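Local coordinates for glycosylation Associate Protein 2 (Streptococcus agalactiae serotype V, PDB 6OYC) that probably acts, in complex with its partner Gap proteins, in the glycosylation and accessory Sec export of serine-rich streptococcal surface proteins, at residues V149-Y152 with L158-E161; E166-L171 with D199-I204; E133-S138 with L172-N177. One frame throughout, in Å; residues are numbered along the deposited sequence.

Contact 1. Residues V149-Y152 with L158-E161; sequences VVNY and LELE
Leu-158 lays its CD1 methyl over one face of the Tyr-152 ring, a CH-pi contact with CD1 3.8 Å from the ring centroid of Tyr-152 and 17° off the ring normal. The leucine reaches there because its CG stands anti to the backbone N (chi1 165°), and the same CD1 also meets CG1 of Val-150 at 3.7 Å. Further along, the side chains of Val-150 and Leu-160 run alongside one another, CG2 of Val-150 3.9 Å from CD2 of Leu-160. These apolar branches share one face of an antiparallel beta hairpin, strands 149-153 and 157-165, the latter pairing on its other side with strand 251-262. Val-149 with Glu-161 and Asn-151 with Glu-159 are its hydrogen-bonded pairs, each joined by two backbone bonds; Glu-159 N to Asn-151 O, at 2.8 Å, is the shortest. The other face carries these residues' side chains: CG2 of Val-149 rests against CB of Glu-161 at 3.4 Å, and both glutamates run out extended, which suits a partly exposed, polar surface. Beta-branched valine favours the extended backbone, while the buried Leu-158 and Leu-160 look inward, Leu-158 onto Ile-140 and Ile-142 of strand 140-142.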
loop_
_atom_site.group_PDB
_atom_site.type_symbol
_atom_site.label_atom_id
_atom_site.label_comp_id
_atom_site.label_asym_id
_atom_site.label_seq_id
_atom_site.Cartn_x
_atom_site.Cartn_y
_atom_site.Cartn_z
ATOM N N VAL B 149 -4.020 -8.891 -34.120
ATOM C CA VAL B 149 -4.902 -7.790 -33.768
ATOM C C VAL B 149 -4.387 -7.098 -32.509
ATOM O O VAL B 149 -3.875 -7.739 -31.575
ATOM C CB VAL B 149 -6.357 -8.272 -33.593
ATOM C CG1 VAL B 149 -6.753 -9.205 -34.733
ATOM C CG2 VAL B 149 -6.540 -8.964 -32.292
ATOM N N VAL B 150 -4.518 -5.777 -32.501
ATOM C CA VAL B 150 -4.056 -4.901 -31.439
ATOM C C VAL B 150 -5.241 -4.038 -31.023
ATOM O O VAL B 150 -5.778 -3.289 -31.850
ATOM C CB VAL B 150 -2.885 -4.022 -31.917
ATOM C CG1 VAL B 150 -2.382 -3.121 -30.804
ATOM C CG2 VAL B 150 -1.781 -4.881 -32.493
ATOM N N ASN B 151 -5.656 -4.152 -29.754
ATOM C CA ASN B 151 -6.720 -3.344 -29.157
ATOM C C ASN B 151 -6.222 -2.693 -27.882
ATOM O O ASN B 151 -5.648 -3.363 -27.023
ATOM C CB ASN B 151 -7.965 -4.165 -28.756
ATOM C CG ASN B 151 -8.617 -4.840 -29.921
ATOM O OD1 ASN B 151 -8.656 -4.299 -31.031
ATOM N ND2 ASN B 151 -9.151 -6.040 -29.683
ATOM N N TYR B 152 -6.500 -1.409 -27.724
ATOM C CA TYR B 152 -6.340 -0.744 -26.441
ATOM C C TYR B 152 -7.717 -0.630 -25.813
ATOM O O TYR B 152 -8.626 -0.053 -26.420
ATOM C CB TYR B 152 -5.685 0.620 -26.596
ATOM C CG TYR B 152 -4.238 0.474 -26.955
ATOM C CD1 TYR B 152 -3.851 0.255 -28.285
ATOM C CD2 TYR B 152 -3.251 0.512 -25.975
ATOM C CE1 TYR B 152 -2.529 0.101 -28.637
ATOM C CE2 TYR B 152 -1.911 0.367 -26.314
ATOM C CZ TYR B 152 -1.552 0.154 -27.651
ATOM O OH TYR B 152 -0.220 -0.006 -28.007
ATOM N N LEU B 158 -3.702 -3.278 -22.929
ATOM C CA LEU B 158 -3.366 -3.585 -24.306
ATOM C C LEU B 158 -3.613 -5.066 -24.542
ATOM O O LEU B 158 -3.201 -5.916 -23.737
ATOM C CB LEU B 158 -1.914 -3.228 -24.630
ATOM C CG LEU B 158 -1.328 -3.825 -25.909
ATOM C CD1 LEU B 158 -2.138 -3.438 -27.142
ATOM C CD2 LEU B 158 0.141 -3.397 -26.067
ATOM N N GLU B 159 -4.284 -5.365 -25.645
ATOM C CA GLU B 159 -4.735 -6.704 -25.980
ATOM C C GLU B 159 -4.114 -7.093 -27.315
ATOM O O GLU B 159 -4.310 -6.398 -28.320
ATOM C CB GLU B 159 -6.262 -6.733 -26.050
ATOM C CG GLU B 159 -6.895 -8.089 -25.939
ATOM C CD GLU B 159 -8.406 -7.996 -25.936
ATOM O OE1 GLU B 159 -8.931 -6.859 -26.040
ATOM O OE2 GLU B 159 -9.059 -9.056 -25.838
ATOM N N LEU B 160 -3.367 -8.193 -27.319
ATOM C CA LEU B 160 -2.733 -8.728 -28.511
ATOM C C LEU B 160 -3.255 -10.130 -28.751
ATOM O O LEU B 160 -3.292 -10.946 -27.825
ATOM C CB LEU B 160 -1.216 -8.756 -28.365
ATOM C CG LEU B 160 -0.667 -7.374 -28.022
ATOM C CD1 LEU B 160 0.586 -7.447 -27.160
ATOM C CD2 LEU B 160 -0.404 -6.624 -29.314
ATOM N N GLU B 161 -3.643 -10.412 -29.994
ATOM C CA GLU B 161 -4.159 -11.729 -30.343
ATOM C C GLU B 161 -3.590 -12.198 -31.675
ATOM O O GLU B 161 -3.596 -11.442 -32.652
ATOM C CB GLU B 161 -5.688 -11.704 -30.395
ATOM C CG GLU B 161 -6.310 -13.026 -30.784
ATOM C CD GLU B 161 -7.821 -13.009 -30.642
ATOM O OE1 GLU B 161 -8.399 -11.911 -30.455
ATOM O OE2 GLU B 161 -8.425 -14.100 -30.706
#

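Contact 2. Residues E166-L171 with D199-I204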
loop_
_atom_site.group_PDB
_atom_site.type_symbol
_atom_site.label_atom_id
_atom_site.label_comp_id
_atom_site.label_asym_id
_atom_site.label_seq_id
_atom_site.Cartn_x
_atom_site.Cartn_y
_atom_site.Cartn_z
ATOM N N GLU B 166 6.872 -20.115 -33.024
ATOM C CA GLU B 166 7.079 -21.468 -32.530
ATOM C C GLU B 166 8.038 -21.513 -31.340
ATOM O O GLU B 166 7.903 -22.388 -30.472
ATOM C CB GLU B 166 7.578 -22.340 -33.684
ATOM C CG GLU B 166 6.768 -22.131 -34.971
ATOM C CD GLU B 166 7.412 -21.123 -35.946
ATOM O OE1 GLU B 166 7.914 -21.544 -37.012
ATOM O OE2 GLU B 166 7.422 -19.910 -35.656
ATOM N N ASN B 167 9.003 -20.599 -31.288
ATOM C CA ASN B 167 9.860 -20.360 -30.135
ATOM C C ASN B 167 9.624 -18.943 -29.634
ATOM O O ASN B 167 8.975 -18.127 -30.293
ATOM C CB ASN B 167 11.339 -20.549 -30.483
ATOM C CG ASN B 167 11.616 -21.899 -31.139
ATOM O OD1 ASN B 167 11.502 -22.940 -30.506
ATOM N ND2 ASN B 167 11.977 -21.879 -32.416
ATOM N N TYR B 168 10.163 -18.645 -28.457
ATOM C CA TYR B 168 10.022 -17.302 -27.923
ATOM C C TYR B 168 10.484 -16.290 -28.959
ATOM O O TYR B 168 11.572 -16.416 -29.527
ATOM C CB TYR B 168 10.814 -17.161 -26.623
ATOM C CG TYR B 168 10.058 -17.657 -25.395
ATOM C CD1 TYR B 168 8.881 -17.036 -24.964
ATOM C CD2 TYR B 168 10.537 -18.734 -24.658
ATOM C CE1 TYR B 168 8.203 -17.492 -23.831
ATOM C CE2 TYR B 168 9.884 -19.188 -23.548
ATOM C CZ TYR B 168 8.722 -18.577 -23.137
ATOM O OH TYR B 168 8.107 -19.083 -22.029
ATOM N N SER B 169 9.626 -15.312 -29.239
ATOM C CA SER B 169 9.872 -14.339 -30.296
ATOM C C SER B 169 9.580 -12.947 -29.783
ATOM O O SER B 169 8.539 -12.723 -29.151
ATOM C CB SER B 169 8.998 -14.594 -31.522
ATOM O OG SER B 169 9.320 -15.837 -32.083
ATOM N N PHE B 170 10.483 -12.014 -30.093
ATOM C CA PHE B 170 10.315 -10.638 -29.653
ATOM C C PHE B 170 8.943 -10.126 -30.056
ATOM O O PHE B 170 8.539 -10.238 -31.214
ATOM C CB PHE B 170 11.409 -9.740 -30.240
ATOM C CG PHE B 170 11.228 -8.279 -29.912
ATOM C CD1 PHE B 170 11.367 -7.826 -28.606
ATOM C CD2 PHE B 170 10.910 -7.359 -30.907
ATOM C CE1 PHE B 170 11.211 -6.477 -28.288
ATOM C CE2 PHE B 170 10.756 -6.002 -30.603
ATOM C CZ PHE B 170 10.902 -5.566 -29.284
ATOM N N LEU B 171 8.211 -9.599 -29.087
ATOM C CA LEU B 171 6.890 -9.054 -29.357
ATOM C C LEU B 171 6.818 -7.546 -29.161
ATOM O O LEU B 171 6.230 -6.850 -30.000
ATOM C CB LEU B 171 5.842 -9.733 -28.471
ATOM C CG LEU B 171 4.440 -9.131 -28.626
ATOM C CD1 LEU B 171 3.941 -9.257 -30.070
ATOM C CD2 LEU B 171 3.483 -9.778 -27.660
ATOM N N ASP B 199 2.960 -18.593 -24.161
ATOM C CA ASP B 199 3.935 -18.359 -23.118
ATOM C C ASP B 199 4.567 -17.004 -23.389
ATOM O O ASP B 199 4.831 -16.655 -24.545
ATOM C CB ASP B 199 4.982 -19.482 -23.085
ATOM C CG ASP B 199 4.386 -20.839 -22.673
ATOM O OD1 ASP B 199 3.200 -20.893 -22.279
ATOM O OD2 ASP B 199 5.108 -21.857 -22.729
ATOM N N ILE B 200 4.763 -16.219 -22.343
ATOM C CA ILE B 200 5.456 -14.948 -22.479
ATOM C C ILE B 200 6.674 -14.951 -21.567
ATOM O O ILE B 200 6.669 -15.550 -20.483
ATOM C CB ILE B 200 4.551 -13.733 -22.178
ATOM C CG1 ILE B 200 4.036 -13.785 -20.749
ATOM C CG2 ILE B 200 3.385 -13.660 -23.160
ATOM C CD1 ILE B 200 3.276 -12.542 -20.349
ATOM N N ARG B 201 7.728 -14.272 -22.030
ATOM C CA ARG B 201 8.975 -14.104 -21.301
ATOM C C ARG B 201 9.369 -12.630 -21.266
ATOM O O ARG B 201 9.402 -11.954 -22.301
ATOM C CB ARG B 201 10.109 -14.924 -21.926
ATOM C CG ARG B 201 11.456 -14.607 -21.275
ATOM C CD ARG B 201 12.621 -15.307 -21.958
ATOM N NE ARG B 201 12.545 -16.750 -21.772
ATOM C CZ ARG B 201 13.007 -17.654 -22.629
ATOM N NH1 ARG B 201 13.607 -17.285 -23.755
ATOM N NH2 ARG B 201 12.863 -18.938 -22.350
ATOM N N LEU B 202 9.697 -12.149 -20.081
ATOM C CA LEU B 202 10.182 -10.795 -19.883
ATOM C C LEU B 202 11.700 -10.831 -19.752
ATOM O O LEU B 202 12.231 -11.567 -18.917
ATOM C CB LEU B 202 9.555 -10.209 -18.620
ATOM C CG LEU B 202 9.238 -8.730 -18.544
ATOM C CD1 LEU B 202 8.324 -8.327 -19.696
ATOM C CD2 LEU B 202 8.594 -8.448 -17.203
ATOM N N VAL B 203 12.396 -10.046 -20.573
ATOM C CA VAL B 203 13.844 -9.888 -20.474
ATOM C C VAL B 203 14.139 -8.494 -19.937
ATOM O O VAL B 203 13.608 -7.495 -20.434
ATOM C CB VAL B 203 14.543 -10.135 -21.822
ATOM C CG1 VAL B 203 16.018 -9.842 -21.707
ATOM C CG2 VAL B 203 14.306 -11.567 -22.271
ATOM N N ILE B 204 14.951 -8.434 -18.892
ATOM C CA ILE B 204 15.209 -7.215 -18.149
ATOM C C ILE B 204 16.716 -7.030 -18.138
ATOM O O ILE B 204 17.437 -7.895 -17.625
ATOM C CB ILE B 204 14.639 -7.302 -16.718
ATOM C CG1 ILE B 204 13.141 -7.571 -16.793
ATOM C CG2 ILE B 204 14.911 -6.018 -15.904
ATOM C CD1 ILE B 204 12.566 -8.085 -15.542
#
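Tyr-168 leans its ring across Arg-201, the two side chains crossing at about a right angle, and this pair forms the tight part of the contact. CB of Arg-201 sits over one face of the ring, 4.0 Å from the centroid of Tyr-168, as a CH-pi contact. The arginine chain then bends at chi3 (-67°), which brings one face of its guanidinium under the CD2-CE2 rim of the ring: NH2 of Arg-201 comes 3.2 Å from CE2 of Tyr-168, with the two planes 42° apart. The far end of the ring reaches Asp-199, whose CB is 3.3 Å from OH of Tyr-168, while Ile-200 sends its side chain away into the core, toward His-192 and Ile-194. A large ring suits this place because it spans two alternate residues on one face of strand 199-204.

The loose part is the exposed corner at Glu-166 and Asn-167, where the chain turns and does not touch 199-204. There OG of Ser-169 donates to O of Asn-167 at 2.9 Å, a local bond that ties down the turn. In the order of the sheet, strand 238-247 lies between strands 168-180 and 198-208, pairing with Ser-169 and Asp-199 at this end.

The polar end of Arg-201 is engaged by a salt bridge from NH2 to Glu-222 on strand 215-222, which probably fixes the guanidinium so that the tyrosine can pack on the apolar part of the arginine chain.

Contact 3. Residues E133-S138 with L172-N177; sequences EKLQVS and LNFAYN
The ring of Phe-174 is approached obliquely on its CD2-CE2 side by Leu-135. CB of Leu-135 is 4.0 Å from CE2 of Phe-174, and CD2 of Leu-135 lies equally far, 4.0 Å, from CD2 of Phe-174. The carbonyl O of Gln-136 also comes in obliquely, a loose approach at 4.5 Å from CE2 of Phe-174. Strand 140-142 and strand 238-247 add Ile-140 and Val-242 against the phenylalanine, which makes it a buried ring among aliphatic neighbours.

Both main side chains start out toward the opposite segment and share one first torsion, CG anti to the carbonyl carbon (chi1 -76° in each); together these put CB and CD2 of Leu-135 against that side of the ring, the leucine slanting across the phenylalanine. Their CA atoms are 8.1 Å apart, a spacing bridged mainly by the two side chains. This is packing between two sheets: Leu-135 pairs through its backbone with Leu-257 of one antiparallel sheet, Phe-174 with Val-242 of the other. A branched aliphatic side chain and a flat ring suit such an interface because neither brings a polar group into it.

Polar groups are kept to the flanks. ND2 of Asn-173 donates to O of Phe-174 at 3.1 Å, standing almost straight above the carbonyl plane, and also bonds to Gln-141, while Gln-136, turned away from the contact, bonds to Asn-156 and to the backbone O of Leu-331. The chemistry between the segments is therefore apolar and largely without direction, so its hold probably comes from burial of Leu-135 and Phe-174, with hydrogen bonding left to the neighbouring strands.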
loop_
_atom_site.group_PDB
_atom_site.type_symbol
_atom_site.label_atom_id
_atom_site.label_comp_id
_atom_site.label_asym_id
_atom_site.label_seq_id
_atom_site.Cartn_x
_atom_site.Cartn_y
_atom_site.Cartn_z
ATOM N N GLU B 133 5.608 3.487 -9.013
ATOM C CA GLU B 133 4.936 4.122 -10.137
ATOM C C GLU B 133 4.752 3.083 -11.231
ATOM O O GLU B 133 5.287 1.972 -11.165
ATOM C CB GLU B 133 5.701 5.356 -10.636
ATOM C CG GLU B 133 6.956 5.060 -11.423
ATOM C CD GLU B 133 7.652 6.340 -11.907
ATOM O OE1 GLU B 133 7.760 7.302 -11.131
ATOM O OE2 GLU B 133 8.099 6.387 -13.066
ATOM N N LYS B 134 3.954 3.451 -12.222
ATOM C CA LYS B 134 3.535 2.547 -13.284
ATOM C C LYS B 134 4.135 2.972 -14.622
ATOM O O LYS B 134 4.219 4.164 -14.927
ATOM C CB LYS B 134 1.998 2.505 -13.392
ATOM C CG LYS B 134 1.333 1.571 -12.375
ATOM C CD LYS B 134 -0.100 1.931 -12.119
ATOM C CE LYS B 134 -0.208 3.084 -11.108
ATOM N NZ LYS B 134 -1.634 3.398 -10.842
ATOM N N LEU B 135 4.595 1.989 -15.393
ATOM C CA LEU B 135 4.834 2.151 -16.822
ATOM C C LEU B 135 3.555 1.699 -17.512
ATOM O O LEU B 135 3.218 0.502 -17.491
ATOM C CB LEU B 135 6.043 1.334 -17.275
ATOM C CG LEU B 135 7.400 1.932 -16.885
ATOM C CD1 LEU B 135 7.754 1.648 -15.408
ATOM C CD2 LEU B 135 8.485 1.396 -17.770
ATOM N N GLN B 136 2.821 2.660 -18.067
ATOM C CA GLN B 136 1.532 2.412 -18.699
ATOM C C GLN B 136 1.713 1.849 -20.114
ATOM O O GLN B 136 2.743 2.065 -20.765
ATOM C CB GLN B 136 0.708 3.704 -18.742
ATOM C CG GLN B 136 0.423 4.327 -17.367
ATOM C CD GLN B 136 -0.609 3.528 -16.560
ATOM O OE1 GLN B 136 -1.217 2.577 -17.057
ATOM N NE2 GLN B 136 -0.801 3.914 -15.314
ATOM N N VAL B 137 0.673 1.160 -20.606
ATOM C CA VAL B 137 0.769 0.460 -21.883
ATOM C C VAL B 137 1.006 1.422 -23.034
ATOM O O VAL B 137 1.382 0.987 -24.131
ATOM C CB VAL B 137 -0.482 -0.419 -22.168
ATOM C CG1 VAL B 137 -0.561 -1.591 -21.198
ATOM C CG2 VAL B 137 -1.775 0.394 -22.161
ATOM N N SER B 138 0.801 2.723 -22.822
ATOM C CA SER B 138 1.112 3.674 -23.883
ATOM C C SER B 138 2.606 3.717 -24.170
ATOM O O SER B 138 3.002 3.991 -25.305
ATOM C CB SER B 138 0.611 5.066 -23.516
ATOM O OG SER B 138 1.212 5.492 -22.316
ATOM N N LEU B 172 7.410 -7.020 -28.082
ATOM C CA LEU B 172 7.297 -5.604 -27.748
ATOM C C LEU B 172 8.377 -5.216 -26.746
ATOM O O LEU B 172 8.903 -6.053 -26.012
ATOM C CB LEU B 172 5.913 -5.276 -27.173
ATOM C CG LEU B 172 5.534 -5.969 -25.856
ATOM C CD1 LEU B 172 5.925 -5.117 -24.649
ATOM C CD2 LEU B 172 4.035 -6.256 -25.841
ATOM N N ASN B 173 8.667 -3.925 -26.683
ATOM C CA ASN B 173 9.519 -3.404 -25.632
ATOM C C ASN B 173 8.839 -2.215 -24.974
ATOM O O ASN B 173 7.864 -1.657 -25.492
ATOM C CB ASN B 173 10.890 -2.993 -26.160
ATOM C CG ASN B 173 10.808 -1.852 -27.163
ATOM O OD1 ASN B 173 10.628 -2.079 -28.365
ATOM N ND2 ASN B 173 10.901 -0.620 -26.668
ATOM N N PHE B 174 9.349 -1.852 -23.796
ATOM C CA PHE B 174 9.004 -0.587 -23.171
ATOM C C PHE B 174 10.011 0.450 -23.645
ATOM O O PHE B 174 11.217 0.176 -23.676
ATOM C CB PHE B 174 9.003 -0.703 -21.643
ATOM C CG PHE B 174 7.792 -1.412 -21.112
ATOM C CD1 PHE B 174 7.723 -2.803 -21.120
ATOM C CD2 PHE B 174 6.701 -0.693 -20.650
ATOM C CE1 PHE B 174 6.581 -3.469 -20.655
ATOM C CE2 PHE B 174 5.563 -1.344 -20.171
ATOM C CZ PHE B 174 5.501 -2.740 -20.178
ATOM N N ALA B 175 9.506 1.625 -24.041
ATOM C CA ALA B 175 10.375 2.669 -24.584
ATOM C C ALA B 175 11.296 3.282 -23.530
ATOM O O ALA B 175 12.427 3.680 -23.857
ATOM C CB ALA B 175 9.532 3.772 -25.225
ATOM N N TYR B 176 10.851 3.375 -22.280
ATOM C CA TYR B 176 11.611 4.107 -21.273
ATOM C C TYR B 176 12.340 3.177 -20.313
ATOM O O TYR B 176 12.042 1.986 -20.206
ATOM C CB TYR B 176 10.701 5.056 -20.490
ATOM C CG TYR B 176 10.260 6.197 -21.355
ATOM C CD1 TYR B 176 11.082 7.298 -21.549
ATOM C CD2 TYR B 176 9.038 6.155 -22.025
ATOM C CE1 TYR B 176 10.687 8.343 -22.361
ATOM C CE2 TYR B 176 8.639 7.197 -22.838
ATOM C CZ TYR B 176 9.467 8.287 -23.010
ATOM O OH TYR B 176 9.068 9.326 -23.836
ATOM N N ASN B 177 13.300 3.745 -19.598
ATOM C CA ASN B 177 14.088 2.979 -18.649
ATOM C C ASN B 177 13.583 3.200 -17.233
ATOM O O ASN B 177 13.025 4.251 -16.901
ATOM C CB ASN B 177 15.564 3.350 -18.755
ATOM C CG ASN B 177 16.116 3.079 -20.151
ATOM O OD1 ASN B 177 16.514 4.001 -20.870
ATOM N ND2 ASN B 177 16.106 1.809 -20.551
#

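Overall arrangement
The three contacts lie in a beta-rich region of the first half of the sequence, away from the centre of the chain, and each centre lies about 16 Å from the other two. Contact 1 comes wholly before contact 2 in sequence and is nested inside the loop closed by contact 3, whereas contacts 2 and 3 alternate along the chain. Contacts 2 and 3 share strand 168-180 of the five-stranded antiparallel sheet; contact 1 and strand 132-135 of contact 3 belong to the second, six-stranded sheet. Leu-160 of contact 1 packs on Leu-171 and Leu-172, joining the sheets. Together they build a layered beta module, distinct from the mixed sheet that probably represents the alpha/beta-hydrolase-like part of this family.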